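Local coordinates for arginase (Glaciozyma antarctica, PDB 5YNL), which probably catalyses the manganese-dependent hydrolysis of L-arginine to L-ornithine and urea, as a cold-adapted arginase of a psychrophilic yeast, at residues C197-L202 / I228-L233; M268-V273 / R279-S284. One frame throughout, in Å; residues are numbered along the deposited sequence.

In the fold
Both contacts fasten pieces of chain to the same eight-stranded parallel sheet, and their centres lie about 13 Å apart. They come in series: contact 1 joins helix 198-202 to strand 228-233 and is complete before contact 2 brings the end of helix 254-273 against strand 281-286. Strands 281-286, 173-177 and 228-233 are successive neighbours in the sheet, with 250-253 at its edge. Direct packing also links the two contacts, since Val229 CG1 lies 3.8 Å from Ala269 CB, while the Ile228 and Tyr230 side chains face helix 198-202. The start of strand 228-233 therefore has helix 198-202 on one side and helix 254-273 roughly on the other, consistent with the layered alpha/beta core of an arginase.

Contact 1 (C197-L202 / I228-L233)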
loop_
_atom_site.group_PDB
_atom_site.type_symbol
_atom_site.label_atom_id
_atom_site.label_comp_id
_atom_site.label_asym_id
_atom_site.label_seq_id
_atom_site.Cartn_x
_atom_site.Cartn_y
_atom_site.Cartn_z
ATOM N N CYS A 197 -13.070 -1.071 5.671
ATOM C CA CYS A 197 -12.725 -1.476 7.036
ATOM C C CYS A 197 -11.278 -1.930 7.354
ATOM O O CYS A 197 -10.964 -2.137 8.527
ATOM C CB CYS A 197 -13.708 -2.546 7.525
ATOM S SG CYS A 197 -15.430 -2.054 7.394
ATOM N N PRO A 198 -10.394 -2.070 6.341
ATOM C CA PRO A 198 -9.157 -2.790 6.668
ATOM C C PRO A 198 -8.276 -2.117 7.709
ATOM O O PRO A 198 -7.523 -2.805 8.404
ATOM C CB PRO A 198 -8.402 -2.812 5.330
ATOM C CG PRO A 198 -8.864 -1.598 4.616
ATOM C CD PRO A 198 -10.336 -1.511 4.974
ATOM N N VAL A 199 -8.345 -0.797 7.809
ATOM C CA VAL A 199 -7.471 -0.108 8.747
ATOM C C VAL A 199 -7.967 -0.333 10.174
ATOM O O VAL A 199 -7.177 -0.452 11.110
ATOM C CB VAL A 199 -7.336 1.390 8.411
ATOM C CG1 VAL A 199 -6.179 2.011 9.186
ATOM C CG2 VAL A 199 -7.098 1.568 6.932
ATOM N N SER A 200 -9.285 -0.430 10.320
ATOM C CA SER A 200 -9.895 -0.630 11.623
ATOM C C SER A 200 -9.491 -1.967 12.250
ATOM O O SER A 200 -9.466 -2.100 13.478
ATOM C CB SER A 200 -11.420 -0.497 11.524
ATOM O OG SER A 200 -12.017 -1.627 10.918
ATOM N N PHE A 201 -9.159 -2.955 11.418
ATOM C CA PHE A 201 -8.718 -4.257 11.930
ATOM C C PHE A 201 -7.228 -4.184 12.277
ATOM O O PHE A 201 -6.791 -4.698 13.299
ATOM C CB PHE A 201 -8.960 -5.365 10.892
ATOM C CG PHE A 201 -10.415 -5.739 10.702
ATOM C CD1 PHE A 201 -11.277 -4.933 9.958
ATOM C CD2 PHE A 201 -10.911 -6.927 11.232
ATOM C CE1 PHE A 201 -12.615 -5.288 9.774
ATOM C CE2 PHE A 201 -12.252 -7.289 11.055
ATOM C CZ PHE A 201 -13.101 -6.465 10.325
ATOM N N LEU A 202 -6.440 -3.551 11.403
ATOM C CA LEU A 202 -5.000 -3.428 11.647
ATOM C C LEU A 202 -4.703 -2.597 12.895
ATOM O O LEU A 202 -3.717 -2.846 13.596
ATOM C CB LEU A 202 -4.302 -2.834 10.434
ATOM C CG LEU A 202 -4.530 -3.642 9.156
ATOM C CD1 LEU A 202 -4.141 -2.817 7.930
ATOM C CD2 LEU A 202 -3.789 -4.980 9.187
ATOM N N ILE A 228 0.761 5.195 10.851
ATOM C CA ILE A 228 0.085 5.361 9.563
ATOM C C ILE A 228 -0.073 6.829 9.172
ATOM O O ILE A 228 -0.329 7.681 10.034
ATOM C CB ILE A 228 -1.284 4.607 9.503
ATOM C CG1 ILE A 228 -2.024 4.902 8.181
ATOM C CG2 ILE A 228 -2.131 4.894 10.738
ATOM C CD1 ILE A 228 -3.330 4.108 7.975
ATOM N N VAL A 229 0.117 7.118 7.875
ATOM C CA VAL A 229 -0.163 8.442 7.332
ATOM C C VAL A 229 -0.904 8.324 5.997
ATOM O O VAL A 229 -0.630 7.413 5.188
ATOM C CB VAL A 229 1.122 9.337 7.254
ATOM C CG1 VAL A 229 2.120 8.791 6.243
ATOM C CG2 VAL A 229 0.773 10.783 6.927
ATOM N N TYR A 230 -1.868 9.222 5.791
ATOM C CA TYR A 230 -2.725 9.205 4.617
ATOM C C TYR A 230 -2.373 10.384 3.696
ATOM O O TYR A 230 -2.228 11.536 4.150
ATOM C CB TYR A 230 -4.188 9.344 5.037
ATOM C CG TYR A 230 -4.822 8.125 5.664
ATOM C CD1 TYR A 230 -5.305 7.090 4.881
ATOM C CD2 TYR A 230 -4.980 8.024 7.035
ATOM C CE1 TYR A 230 -5.902 5.979 5.445
ATOM C CE2 TYR A 230 -5.583 6.906 7.613
ATOM C CZ TYR A 230 -6.038 5.893 6.805
ATOM O OH TYR A 230 -6.632 4.779 7.354
ATOM N N ILE A 231 -2.242 10.095 2.405
ATOM C CA ILE A 231 -1.988 11.108 1.394
ATOM C C ILE A 231 -2.984 10.905 0.280
ATOM O O ILE A 231 -3.083 9.778 -0.253
ATOM C CB ILE A 231 -0.587 10.941 0.792
ATOM C CG1 ILE A 231 0.461 11.167 1.886
ATOM C CG2 ILE A 231 -0.383 11.913 -0.369
ATOM C CD1 ILE A 231 1.869 10.708 1.537
ATOM N N GLY A 232 -3.690 11.978 -0.101
ATOM C CA GLY A 232 -4.597 11.957 -1.241
ATOM C C GLY A 232 -6.075 11.927 -0.885
ATOM O O GLY A 232 -6.936 11.895 -1.770
ATOM N N LEU A 233 -6.376 11.937 0.413
ATOM C CA LEU A 233 -7.758 11.842 0.884
ATOM C C LEU A 233 -8.678 12.939 0.309
ATOM O O LEU A 233 -8.268 14.109 0.137
ATOM C CB LEU A 233 -7.812 11.862 2.412
ATOM C CG LEU A 233 -7.246 10.667 3.191
ATOM C CD1 LEU A 233 -7.471 10.888 4.696
ATOM C CD2 LEU A 233 -7.877 9.352 2.756
#
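Val199 turns CG1 anti to its backbone N (chi1 -167°), and Ile228 does the same with its own CG1 (chi1 175°) and then stays extended through chi2 at 175°. The two aliphatic branches consequently meet tip to tip, with Val199 CG1 3.7 Å from Ile228 CD1. Tyr230 reaches the same valine from another direction: its hydroxyl end fits against the fork of the isopropyl group, OH lying 3.3 Å from Val199 CG2 and 3.4 Å from Val199 CG1. Val199 CG2 sits at the edge of the Tyr230 ring, near its plane, so the valine abuts the phenol end-on and does not cover a face. One face is instead taken by Ile228, whose CG1 stands 4.1 Å above the Tyr230 ring plane, offset toward the rim. The phenol oxygen, pressed against methyl groups in a buried setting, has a polar partner in Ala181 O through a weak hydrogen bond, and Trp176 meets the Tyr230 ring edge-to-face. The backbones remain well separated, the nearest pair, Val199 CA and Ile228 CA, being 9.4 Å apart, so side chains alone bridge the gap. Val199 is also tied by its backbone to Asp182, in the loop that follows strand 173-177. The short helix thus packs through Val199 beside the start of strand 228-233, in a parallel sheet whose 2-1-3-8-7-4-5-6 order is that of the arginase fold.

Contact 2 (M268-V273 / R279-S284); sequences MALDHV and RPIHLS
Leu270 and Ile281 cross at about a right angle, and their touch is confined to the chain ends, Leu270 CD2 lying 3.6 Å from Ile281 CD1. Leu270 CG and Ile281 CG1 both stand anti to the carbonyl carbon (chi1 -72° and -80°), and the isoleucine then runs on extended, which delivers its terminal methyl to the helix. Ile281 also packs on Cys173 and Leu324 of the adjoining strands. The two segments form the closing half of a beta-alpha-beta crossover: helix 254-273 leaves edge strand 250-253, passes over the sheet and returns through a short loop to strand 281-286, which runs parallel to the first. Where that loop closes, Arg279 lies against the helix end. Its aliphatic part makes the approach, with CD 3.5 Å from Val273 O; NE, at 3.8 Å from Val273 O, is too distant to count as a hydrogen bond, and the carbonyl oxygen sits oblique to the guanidinium. Arg227 NH2 hydrogen-bonds that oxygen instead. From CG to NE the Arg279 chain is extended, carrying its head to a salt bridge between NH2 and Glu171 OE1, a negative charge that may offset the closeness of the Arg227 and Arg279 guanidinium groups.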
loop_
_atom_site.group_PDB
_atom_site.type_symbol
_atom_site.label_atom_id
_atom_site.label_comp_id
_atom_site.label_asym_id
_atom_site.label_seq_id
_atom_site.Cartn_x
_atom_site.Cartn_y
_atom_site.Cartn_z
ATOM N N MET A 268 6.676 15.825 5.147
ATOM C CA MET A 268 5.972 15.895 6.428
ATOM C C MET A 268 5.428 14.517 6.818
ATOM O O MET A 268 5.374 14.161 8.003
ATOM C CB MET A 268 4.821 16.909 6.344
ATOM C CG MET A 268 5.272 18.365 6.379
ATOM S SD MET A 268 3.936 19.547 6.081
ATOM C CE MET A 268 2.924 19.366 7.540
ATOM N N ALA A 269 5.034 13.742 5.807
ATOM C CA ALA A 269 4.502 12.408 6.026
ATOM C C ALA A 269 5.618 11.545 6.521
ATOM O O ALA A 269 5.465 10.858 7.532
ATOM C CB ALA A 269 3.914 11.841 4.761
ATOM N N LEU A 270 6.753 11.578 5.832
ATOM C CA LEU A 270 7.956 10.865 6.330
ATOM C C LEU A 270 8.368 11.316 7.727
ATOM O O LEU A 270 8.663 10.479 8.591
ATOM C CB LEU A 270 9.135 10.977 5.346
ATOM C CG LEU A 270 8.961 10.155 4.060
ATOM C CD1 LEU A 270 10.090 10.449 3.066
ATOM C CD2 LEU A 270 8.923 8.662 4.387
ATOM N N ASP A 271 8.371 12.621 7.977
ATOM C CA ASP A 271 8.744 13.068 9.323
ATOM C C ASP A 271 7.745 12.645 10.387
ATOM O O ASP A 271 8.096 12.568 11.540
ATOM C CB ASP A 271 8.973 14.587 9.398
ATOM C CG ASP A 271 10.064 15.046 8.476
ATOM O OD1 ASP A 271 10.825 14.189 7.975
ATOM O OD2 ASP A 271 10.161 16.266 8.241
ATOM N N HIS A 272 6.499 12.383 10.018
ATOM C CA HIS A 272 5.561 11.977 11.057
ATOM C C HIS A 272 5.739 10.504 11.423
ATOM O O HIS A 272 5.842 10.178 12.601
ATOM C CB HIS A 272 4.111 12.270 10.681
ATOM C CG HIS A 272 3.135 11.941 11.763
ATOM N ND1 HIS A 272 3.063 12.653 12.942
ATOM C CD2 HIS A 272 2.205 10.962 11.862
ATOM C CE1 HIS A 272 2.119 12.142 13.710
ATOM N NE2 HIS A 272 1.583 11.111 13.079
ATOM N N VAL A 273 5.803 9.611 10.431
ATOM C CA VAL A 273 5.866 8.188 10.760
ATOM C C VAL A 273 7.298 7.669 10.852
ATOM O O VAL A 273 7.547 6.606 11.415
ATOM C CB VAL A 273 5.024 7.297 9.789
ATOM C CG1 VAL A 273 3.545 7.632 9.904
ATOM C CG2 VAL A 273 5.516 7.451 8.343
ATOM N N ARG A 279 12.895 3.344 9.997
ATOM C CA ARG A 279 11.819 2.351 9.895
ATOM C C ARG A 279 11.600 1.847 8.471
ATOM O O ARG A 279 11.627 2.638 7.520
ATOM C CB ARG A 279 10.497 2.950 10.414
ATOM C CG ARG A 279 10.432 3.162 11.953
ATOM C CD ARG A 279 9.037 3.575 12.365
ATOM N NE ARG A 279 8.934 4.013 13.753
ATOM C CZ ARG A 279 8.691 3.214 14.794
ATOM N NH1 ARG A 279 8.616 3.730 16.006
ATOM N NH2 ARG A 279 8.531 1.911 14.631
ATOM N N PRO A 280 11.368 0.531 8.316
ATOM C CA PRO A 280 10.990 0.015 6.990
ATOM C C PRO A 280 9.715 0.724 6.539
ATOM O O PRO A 280 8.912 1.078 7.398
ATOM C CB PRO A 280 10.683 -1.468 7.258
ATOM C CG PRO A 280 11.428 -1.796 8.525
ATOM C CD PRO A 280 11.368 -0.523 9.344
ATOM N N ILE A 281 9.534 0.945 5.241
ATOM C CA ILE A 281 8.338 1.625 4.759
ATOM C C ILE A 281 7.438 0.663 3.975
ATOM O O ILE A 281 7.908 -0.045 3.065
ATOM C CB ILE A 281 8.692 2.845 3.851
ATOM C CG1 ILE A 281 9.084 4.055 4.707
ATOM C CG2 ILE A 281 7.521 3.214 2.930
ATOM C CD1 ILE A 281 9.868 5.176 3.933
ATOM N N HIS A 282 6.149 0.661 4.317
ATOM C CA HIS A 282 5.138 -0.036 3.548
ATOM C C HIS A 282 4.356 1.030 2.790
ATOM O O HIS A 282 3.644 1.847 3.400
ATOM C CB HIS A 282 4.198 -0.845 4.461
ATOM C CG HIS A 282 3.327 -1.833 3.743
ATOM N ND1 HIS A 282 3.268 -1.933 2.365
ATOM C CD2 HIS A 282 2.465 -2.765 4.211
ATOM C CE1 HIS A 282 2.423 -2.886 2.024
ATOM N NE2 HIS A 282 1.915 -3.402 3.129
ATOM N N LEU A 283 4.492 1.046 1.471
ATOM C CA LEU A 283 3.736 2.022 0.679
ATOM C C LEU A 283 2.563 1.333 0.031
ATOM O O LEU A 283 2.739 0.519 -0.906
ATOM C CB LEU A 283 4.600 2.697 -0.399
ATOM C CG LEU A 283 3.942 3.717 -1.338
ATOM C CD1 LEU A 283 3.255 4.889 -0.585
ATOM C CD2 LEU A 283 5.000 4.262 -2.268
ATOM N N SER A 284 1.364 1.638 0.528
ATOM C CA SER A 284 0.162 0.980 0.004
ATOM C C SER A 284 -0.586 1.956 -0.900
ATOM O O SER A 284 -1.329 2.822 -0.410
ATOM C CB SER A 284 -0.728 0.495 1.148
ATOM O OG SER A 284 -1.592 -0.529 0.696
#